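Local coordinates for scytalidopepsin B (Scytalidium lignicola, PDB 2IFR), which cleaves peptide bonds at acidic pH as a glutamic peptidase of the A4 family, at residues Val160-Cys165 with Thr199-Ser204. Residues are numbered along the deposited sequence; the frame is centred on the assembly and turned at random.
Sequences VEFTDC and TTVSCS
Thr199 O takes a nearly straight hydrogen bond from Cys165 N (2.8 Å, in the carbonyl plane), just past the corner at Asp164. The hydroxyl of Thr199 sits between its own backbone N and carbonyl carbon (chi1 52°) and from there reaches a water that also bonds Thr200 OG1 and accepts the N-H of Asp164, 2.7 Å from Asp164 N. The Asp164 N-H therefore meets the facing strand through the water instead of bonding it directly, while Cys165 SG lies against Val201 CG2 at 4.0 Å. Next along the strand, Val201 and Phe162 form a hydrogen-bonded antiparallel pair, with Phe162 N to Val201 O at 2.7 Å and Val201 N to Phe162 O at 2.9 Å. Their side chains cross on the buried face: Phe162 CD2 meets Val201 CB at 4.0 Å, and Val201 O lies in the plane of the ring at its edge. Strands 155-169 and 200-205 are neighbours in the antiparallel beta-sandwich of the A4 peptidases, a fold related to that of concanavalin. On the inward side, Phe162 reaches Ala38 and Val40 of strand 34-42 and Ile135 of strand 130-141, so this strand pair packs against the facing layer. Val160 and Cys203 repeat the two-bond pairing, and Cys203 SG is tied to Cys194 on the adjoining strand by a disulfide. The other face is polar. There Glu161 runs out extended beyond CG alongside Ser202, whose OG, anti to its backbone N (chi1 178°), gives a weak hydrogen bond of 3.3 Å to Glu161 OE1. Nearer the corner, the methyls of Thr163 and Thr200 lie side by side, CG2 to CG2 at 4.1 Å.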
loop_
_atom_site.group_PDB
_atom_site.type_symbol
_atom_site.label_atom_id
_atom_site.label_comp_id
_atom_site.label_asym_id
_atom_site.label_seq_id
_atom_site.Cartn_x
_atom_site.Cartn_y
_atom_site.Cartn_z
ATOM N N VAL A 160 -8.428 -0.278 9.509
ATOM C CA VAL A 160 -8.170 -0.996 8.276
ATOM C C VAL A 160 -7.283 -2.161 8.669
ATOM O O VAL A 160 -6.135 -1.974 9.216
ATOM C CB VAL A 160 -7.439 -0.147 7.237
ATOM C CG1 VAL A 160 -7.119 -1.020 6.004
ATOM C CG2 VAL A 160 -8.326 0.994 6.824
ATOM N N GLU A 161 -7.791 -3.362 8.435
ATOM C CA GLU A 161 -7.075 -4.581 8.780
ATOM C C GLU A 161 -6.693 -5.442 7.591
ATOM O O GLU A 161 -7.579 -5.851 6.769
ATOM C CB GLU A 161 -7.938 -5.411 9.714
ATOM C CG GLU A 161 -8.338 -4.650 10.930
ATOM C CD GLU A 161 -8.887 -5.544 12.016
ATOM O OE1 GLU A 161 -9.235 -4.985 13.082
ATOM O OE2 GLU A 161 -8.963 -6.792 11.802
ATOM N N PHE A 162 -5.402 -5.727 7.488
ATOM C CA PHE A 162 -4.878 -6.590 6.435
ATOM C C PHE A 162 -4.947 -7.960 7.105
ATOM O O PHE A 162 -4.185 -8.224 8.098
ATOM C CB PHE A 162 -3.422 -6.243 6.145
ATOM C CG PHE A 162 -3.208 -4.864 5.566
ATOM C CD1 PHE A 162 -3.216 -4.663 4.187
ATOM C CD2 PHE A 162 -2.921 -3.776 6.397
ATOM C CE1 PHE A 162 -2.933 -3.391 3.634
ATOM C CE2 PHE A 162 -2.635 -2.501 5.862
ATOM C CZ PHE A 162 -2.641 -2.313 4.473
ATOM N N THR A 163 -5.843 -8.828 6.641
ATOM C CA THR A 163 -5.984 -10.162 7.239
ATOM C C THR A 163 -5.422 -11.202 6.278
ATOM O O THR A 163 -5.297 -10.928 5.042
ATOM C CB THR A 163 -7.456 -10.480 7.560
ATOM O OG1 THR A 163 -8.262 -10.259 6.394
ATOM C CG2 THR A 163 -7.964 -9.564 8.688
ATOM N N ASP A 164 -5.076 -12.370 6.809
ATOM C CA ASP A 164 -4.473 -13.443 6.022
ATOM C C ASP A 164 -3.277 -12.915 5.261
ATOM O O ASP A 164 -3.120 -13.201 4.016
ATOM C CB ASP A 164 -5.481 -14.037 5.034
ATOM C CG ASP A 164 -6.565 -14.821 5.727
ATOM O OD1 ASP A 164 -6.253 -15.457 6.768
ATOM O OD2 ASP A 164 -7.719 -14.811 5.238
ATOM N N CYS A 165 -2.438 -12.134 5.941
ATOM C CA CYS A 165 -1.240 -11.594 5.309
ATOM C C CYS A 165 -0.363 -12.773 4.940
ATOM O O CYS A 165 -0.278 -13.786 5.721
ATOM C CB CYS A 165 -0.477 -10.670 6.263
ATOM S SG CYS A 165 -1.419 -9.165 6.641
ATOM N N THR A 199 -1.386 -13.294 11.547
ATOM C CA THR A 199 -1.262 -13.017 10.097
ATOM C C THR A 199 -2.083 -11.756 9.811
ATOM O O THR A 199 -2.543 -11.516 8.641
ATOM C CB THR A 199 -1.795 -14.219 9.235
ATOM O OG1 THR A 199 -3.117 -14.566 9.667
ATOM C CG2 THR A 199 -0.896 -15.462 9.413
ATOM N N THR A 200 -2.252 -10.921 10.840
ATOM C CA THR A 200 -3.056 -9.691 10.708
ATOM C C THR A 200 -2.259 -8.422 11.016
ATOM O O THR A 200 -1.495 -8.371 12.027
ATOM C CB THR A 200 -4.284 -9.741 11.664
ATOM O OG1 THR A 200 -5.053 -10.914 11.400
ATOM C CG2 THR A 200 -5.185 -8.501 11.485
ATOM N N VAL A 201 -2.379 -7.411 10.160
ATOM C CA VAL A 201 -1.741 -6.096 10.396
ATOM C C VAL A 201 -2.979 -5.199 10.531
ATOM O O VAL A 201 -3.792 -5.024 9.548
ATOM C CB VAL A 201 -0.858 -5.621 9.222
ATOM C CG1 VAL A 201 -0.322 -4.198 9.503
ATOM C CG2 VAL A 201 0.336 -6.571 9.056
ATOM N N SER A 202 -3.174 -4.639 11.714
ATOM C CA SER A 202 -4.360 -3.829 11.977
ATOM C C SER A 202 -3.983 -2.378 12.235
ATOM O O SER A 202 -3.129 -2.072 13.138
ATOM C CB SER A 202 -5.102 -4.422 13.172
ATOM O OG SER A 202 -6.238 -3.625 13.483
ATOM N N CYS A 203 -4.587 -1.468 11.483
ATOM C CA CYS A 203 -4.238 -0.074 11.622
ATOM C C CYS A 203 -5.431 0.798 11.969
ATOM O O CYS A 203 -6.355 0.979 11.120
ATOM C CB CYS A 203 -3.635 0.435 10.322
ATOM S SG CYS A 203 -1.978 -0.153 9.834
ATOM N N SER A 204 -5.424 1.366 13.172
ATOM C CA SER A 204 -6.503 2.249 13.590
ATOM C C SER A 204 -6.130 3.699 13.337
ATOM O O SER A 204 -4.934 4.100 13.506
ATOM C CB SER A 204 -6.768 2.113 15.094
ATOM O OG SER A 204 -7.371 0.873 15.387
HETATM O O HOH W 1 -5.256 -12.888 9.481
#